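Local coordinates for protein sniffer CG10964-PA (Drosophila melanogaster, PDB 1SNY) that probably reduces carbonyl compounds with NADPH, as a short-chain dehydrogenase/reductase built on a Rossmann fold, at residues A199-S202 against L203-D206; L233-P236 against T237-Q241. All blocks are in the same frame, centred on the assembly; numbering follows the deposited sequence.

Contact 1: A199-S202 against L203-D206; sequences ATKS and LSVD
Ala199-Ser202 and Leu203-Asp206 are successive turns of one α-helix, 187-207, and they meet through local i to i+3 and i+4 contacts in the Rossmann fold of a short-chain dehydrogenase/reductase. The same helix carries Tyr189 and Lys193, which bind NADP(+), so these turns continue the cofactor-binding helix toward its C-terminal end. The principle at work is that a regular helix supplies the framework while each face acquires its own neighbours. Four backbone bonds link the turns, among them Leu203 N to Ala199 O at 2.8 Å and Asp206 N to Ser202 O at 2.9 Å, the latter almost straight at 174°.

One face turns to the sheet: Thr200 and Leu203 both pack on Cys214 of strand 213-217, and Thr200 OG1 bonds to Ser216 and Asn170. Another face meets the second subunit. There Ser202 OG bonds to Asn181 and to the Gly185 carbonyl, while Asp206 OD2 receives Tyr187 OH and Gly185 N, all of that neighbouring subunit. The carboxylate of Asp206 is thus held from outside, although its CG also lies 3.3 Å from Ser202 O within the helix. The Lys201 side chain, bent at chi2 and chi4, passes with CD 4.0 Å from Ser204 OG, and its NZ bonds to the carbonyl of Ile178 in the second subunit.

Lys201 O serves two donors. Val205 N makes a long helical bond to it, at 3.3 Å, and Ser204 adds its hydroxyl. With chi1 at 73°, OG sits between the backbone N and the carbonyl carbon of Ser204, which brings it back over the preceding turn; the resulting bond from Ser204 OG to Lys201 O is short, 2.5 Å, with OG tilted 16° from the carbonyl plane.

Contact 2: L233-P236 against T237-Q241; sequences LDVP and TSTGQ
An N-cap opens helix 235-248: Asp234, the residue just before the first turn, folds its carboxylate over that turn and meets Thr237 three residues on. Such caps illustrate a general need, since the first N-H groups of a helix have no preceding carbonyl to pair with. Here Asp234 OD1 accepts a hydrogen bond from Thr237 N at 2.6 Å, met nearly along the C-O axis. A chi1 of 61° swings the carboxylate back toward the helix, and the hydroxyl of Thr237 comes up to it, with OG1 2.7 Å from OD2 and 2.8 Å from OD1 of Asp234, so both the backbone N and the hydroxyl of Thr237 hold the carboxylate. Nearby positive polarity from the helix start would probably favour the charged carboxylate. Pro236, between the two, has no N-H to be satisfied.

The methyl side of Thr237 faces the other way: its CG2 lies 4.1 Å from CD2 of Leu233, whose side chain crosses that of Thr237 at about a right angle. One step on, Val235 O is held twice by Thr239, through N at 2.9 Å and through OG1 at 2.7 Å, the hydroxyl coming from above the carbonyl plane. The methyl of Thr239, CG2, touches CG1 of Val235 at 4.0 Å. The amide of Gln241 curls back so that NE2 donates a hydrogen bond to Thr237 O, on the carbonyl face opposite to Gln241 N.

This start of the helix lies in the β-α-β unit of strands 213-217 and 257-258. Ser238 packs on Val222 and Val235 lies near Thr224, two residues of the NADP(+) site. Ser238 OG bonds to the carbonyl of Pro219, and Thr239 packs against Leu37 and Ala40 of helix 32-42.

Contact 1 lies within a helix; contact 2 is the start of one, with its cap. Their centres lie 27 Å apart, on opposite sides of the chain's centre, with nearest atoms about 17 Å apart. Contact 1 is buried, because strand 213-217 and a second subunit cover its helix; its polar side chains reach largely outward, to partners in strands of the sheet and in the second subunit. Contact 2 is partly buried, and no other chain of the assembly reaches it; there Asp234 and Thr237 cap the helix start, Thr239 and Gln241 bond within the helix, and Ser238 reaches outward to Pro219. In each, a hydroxyl folded back onto an earlier carbonyl supplements the backbone bonding.

Contact 1: A199-S202 against L203-D206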
ATOM      1  N   ALA A 199      -3.404  -4.704  -4.959  1.00 17.20           N
ATOM      2  CA  ALA A 199      -3.200  -4.889  -6.393  1.00 16.53           C
ATOM      3  C   ALA A 199      -3.655  -6.299  -6.788  1.00 17.82           C
ATOM      4  O   ALA A 199      -4.261  -6.517  -7.837  1.00 18.13           O
ATOM      5  CB  ALA A 199      -1.717  -4.695  -6.733  1.00 20.43           C
ATOM      6  N   THR A 200      -3.353  -7.264  -5.935  1.00 17.47           N
ATOM      7  CA  THR A 200      -3.761  -8.639  -6.197  1.00 18.63           C
ATOM      8  C   THR A 200      -5.284  -8.725  -6.340  1.00 17.48           C
ATOM      9  O   THR A 200      -5.797  -9.390  -7.246  1.00 16.82           O
ATOM     10  CB  THR A 200      -3.317  -9.568  -5.058  1.00 17.96           C
ATOM     11  OG1 THR A 200      -1.893  -9.737  -5.103  1.00 19.54           O
ATOM     12  CG2 THR A 200      -4.007 -10.926  -5.178  1.00 17.87           C
ATOM     13  N   LYS A 201      -6.003  -8.054  -5.444  1.00 19.41           N
ATOM     14  CA  LYS A 201      -7.470  -8.083  -5.487  1.00 21.02           C
ATOM     15  C   LYS A 201      -7.970  -7.427  -6.770  1.00 21.65           C
ATOM     16  O   LYS A 201      -8.800  -7.995  -7.470  1.00 22.33           O
ATOM     17  CB  LYS A 201      -8.063  -7.378  -4.256  1.00 20.92           C
ATOM     18  CG  LYS A 201      -9.579  -7.534  -4.115  1.00 25.10           C
ATOM     19  CD  LYS A 201      -9.967  -9.001  -3.952  1.00 26.69           C
ATOM     20  CE  LYS A 201     -11.452  -9.181  -3.625  1.00 30.23           C
ATOM     21  NZ  LYS A 201     -11.790  -8.736  -2.241  1.00 32.72           N
ATOM     22  N   SER A 202      -7.459  -6.245  -7.107  1.00 19.93           N
ATOM     23  CA  SER A 202      -7.909  -5.597  -8.339  1.00 20.31           C
ATOM     24  C   SER A 202      -7.576  -6.421  -9.575  1.00 19.63           C
ATOM     25  O   SER A 202      -8.388  -6.521 -10.496  1.00 21.62           O
ATOM     26  CB  SER A 202      -7.313  -4.190  -8.487  1.00 20.73           C
ATOM     27  OG  SER A 202      -8.123  -3.234  -7.828  1.00 21.01           O
ATOM     28  N   LEU A 203      -6.387  -7.009  -9.607  1.00 21.07           N
ATOM     29  CA  LEU A 203      -6.030  -7.827 -10.757  1.00 20.52           C
ATOM     30  C   LEU A 203      -7.009  -9.002 -10.895  1.00 21.20           C
ATOM     31  O   LEU A 203      -7.410  -9.340 -12.006  1.00 22.84           O
ATOM     32  CB  LEU A 203      -4.596  -8.347 -10.631  1.00 18.74           C
ATOM     33  CG  LEU A 203      -3.455  -7.353 -10.891  1.00 17.74           C
ATOM     34  CD1 LEU A 203      -2.151  -7.931 -10.376  1.00 14.14           C
ATOM     35  CD2 LEU A 203      -3.363  -7.053 -12.393  1.00 18.26           C
ATOM     36  N   SER A 204      -7.409  -9.607  -9.776  1.00 23.64           N
ATOM     37  CA  SER A 204      -8.335 -10.749  -9.823  1.00 23.36           C
ATOM     38  C   SER A 204      -9.667 -10.384 -10.477  1.00 24.27           C
ATOM     39  O   SER A 204     -10.235 -11.172 -11.248  1.00 23.93           O
ATOM     40  CB  SER A 204      -8.598 -11.301  -8.418  1.00 23.68           C
ATOM     41  OG  SER A 204      -9.437 -10.431  -7.673  1.00 21.99           O
ATOM     42  N   VAL A 205     -10.162  -9.187 -10.175  1.00 24.19           N
ATOM     43  CA  VAL A 205     -11.421  -8.714 -10.744  1.00 24.21           C
ATOM     44  C   VAL A 205     -11.255  -8.362 -12.220  1.00 25.26           C
ATOM     45  O   VAL A 205     -12.031  -8.802 -13.076  1.00 25.03           O
ATOM     46  CB  VAL A 205     -11.935  -7.461  -9.989  1.00 22.87           C
ATOM     47  CG1 VAL A 205     -13.219  -6.952 -10.633  1.00 25.01           C
ATOM     48  CG2 VAL A 205     -12.167  -7.795  -8.528  1.00 24.08           C
ATOM     49  N   ASP A 206     -10.224  -7.580 -12.522  1.00 25.73           N
ATOM     50  CA  ASP A 206      -9.967  -7.150 -13.889  1.00 26.32           C
ATOM     51  C   ASP A 206      -9.610  -8.264 -14.872  1.00 25.28           C
ATOM     52  O   ASP A 206      -9.911  -8.159 -16.059  1.00 28.31           O
ATOM     53  CB  ASP A 206      -8.853  -6.090 -13.917  1.00 24.14           C
ATOM     54  CG  ASP A 206      -9.217  -4.830 -13.146  1.00 28.44           C
ATOM     55  OD1 ASP A 206     -10.384  -4.696 -12.726  1.00 25.32           O
ATOM     56  OD2 ASP A 206      -8.331  -3.966 -12.963  1.00 22.90           O
TER

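Contact 2: L233-P236 against T237-Q241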
ATOM      1  N   LEU A 233      10.681 -22.137   9.436  1.00 44.35           N
ATOM      2  CA  LEU A 233      10.700 -22.925   8.211  1.00 43.50           C
ATOM      3  C   LEU A 233      12.001 -22.766   7.426  1.00 43.55           C
ATOM      4  O   LEU A 233      12.635 -21.712   7.460  1.00 43.47           O
ATOM      5  CB  LEU A 233       9.526 -22.523   7.315  1.00 42.50           C
ATOM      6  CG  LEU A 233       8.104 -22.689   7.858  1.00 42.40           C
ATOM      7  CD1 LEU A 233       7.114 -22.071   6.877  1.00 42.48           C
ATOM      8  CD2 LEU A 233       7.792 -24.163   8.074  1.00 43.27           C
ATOM      9  N   ASP A 234      12.395 -23.827   6.729  1.00 42.97           N
ATOM     10  CA  ASP A 234      13.593 -23.786   5.904  1.00 43.70           C
ATOM     11  C   ASP A 234      13.106 -23.559   4.474  1.00 42.57           C
ATOM     12  O   ASP A 234      11.902 -23.568   4.222  1.00 41.59           O
ATOM     13  CB  ASP A 234      14.378 -25.100   6.010  1.00 46.80           C
ATOM     14  CG  ASP A 234      13.578 -26.301   5.547  1.00 48.40           C
ATOM     15  OD1 ASP A 234      13.095 -26.290   4.398  1.00 49.55           O
ATOM     16  OD2 ASP A 234      13.441 -27.260   6.335  1.00 51.62           O
ATOM     17  N   VAL A 235      14.027 -23.357   3.539  1.00 41.67           N
ATOM     18  CA  VAL A 235      13.643 -23.107   2.154  1.00 41.11           C
ATOM     19  C   VAL A 235      12.877 -24.246   1.466  1.00 41.24           C
ATOM     20  O   VAL A 235      11.793 -24.028   0.920  1.00 40.16           O
ATOM     21  CB  VAL A 235      14.877 -22.744   1.297  1.00 41.40           C
ATOM     22  CG1 VAL A 235      14.450 -22.437  -0.126  1.00 41.84           C
ATOM     23  CG2 VAL A 235      15.592 -21.548   1.906  1.00 41.92           C
ATOM     24  N   PRO A 236      13.429 -25.474   1.475  1.00 40.96           N
ATOM     25  CA  PRO A 236      12.753 -26.611   0.832  1.00 41.38           C
ATOM     26  C   PRO A 236      11.361 -26.900   1.394  1.00 41.90           C
ATOM     27  O   PRO A 236      10.437 -27.235   0.648  1.00 41.39           O
ATOM     28  CB  PRO A 236      13.719 -27.767   1.077  1.00 41.54           C
ATOM     29  CG  PRO A 236      15.048 -27.091   1.106  1.00 42.62           C
ATOM     30  CD  PRO A 236      14.759 -25.875   1.959  1.00 42.78           C
ATOM     31  N   THR A 237      11.216 -26.774   2.709  1.00 40.76           N
ATOM     32  CA  THR A 237       9.937 -27.029   3.360  1.00 40.52           C
ATOM     33  C   THR A 237       8.882 -26.041   2.880  1.00 40.73           C
ATOM     34  O   THR A 237       7.760 -26.426   2.534  1.00 40.67           O
ATOM     35  CB  THR A 237      10.059 -26.915   4.893  1.00 40.34           C
ATOM     36  OG1 THR A 237      11.038 -27.849   5.366  1.00 40.22           O
ATOM     37  CG2 THR A 237       8.721 -27.212   5.557  1.00 40.05           C
ATOM     38  N   SER A 238       9.244 -24.762   2.866  1.00 39.40           N
ATOM     39  CA  SER A 238       8.323 -23.723   2.434  1.00 38.74           C
ATOM     40  C   SER A 238       8.020 -23.834   0.949  1.00 38.45           C
ATOM     41  O   SER A 238       6.867 -24.014   0.557  1.00 38.88           O
ATOM     42  CB  SER A 238       8.901 -22.335   2.733  1.00 38.34           C
ATOM     43  OG  SER A 238       8.044 -21.318   2.244  1.00 35.44           O
ATOM     44  N   THR A 239       9.057 -23.731   0.124  1.00 38.43           N
ATOM     45  CA  THR A 239       8.886 -23.803  -1.323  1.00 40.12           C
ATOM     46  C   THR A 239       8.229 -25.103  -1.778  1.00 40.17           C
ATOM     47  O   THR A 239       7.474 -25.111  -2.752  1.00 39.93           O
ATOM     48  CB  THR A 239      10.236 -23.630  -2.059  1.00 40.06           C
ATOM     49  OG1 THR A 239      11.150 -24.646  -1.637  1.00 40.81           O
ATOM     50  CG2 THR A 239      10.832 -22.259  -1.757  1.00 41.30           C
ATOM     51  N   GLY A 240       8.509 -26.197  -1.075  1.00 39.68           N
ATOM     52  CA  GLY A 240       7.909 -27.465  -1.439  1.00 38.98           C
ATOM     53  C   GLY A 240       6.402 -27.369  -1.304  1.00 40.45           C
ATOM     54  O   GLY A 240       5.652 -27.725  -2.217  1.00 40.53           O
ATOM     55  N   GLN A 241       5.949 -26.870  -0.158  1.00 40.08           N
ATOM     56  CA  GLN A 241       4.522 -26.725   0.081  1.00 40.95           C
ATOM     57  C   GLN A 241       3.935 -25.638  -0.821  1.00 38.97           C
ATOM     58  O   GLN A 241       2.793 -25.748  -1.272  1.00 38.43           O
ATOM     59  CB  GLN A 241       4.263 -26.384   1.548  1.00 42.59           C
ATOM     60  CG  GLN A 241       4.875 -27.374   2.526  1.00 46.80           C
ATOM     61  CD  GLN A 241       4.481 -27.092   3.965  1.00 49.65           C
ATOM     62  OE1 GLN A 241       3.316 -27.243   4.346  1.00 50.59           O
ATOM     63  NE2 GLN A 241       5.451 -26.673   4.773  1.00 50.75           N
TER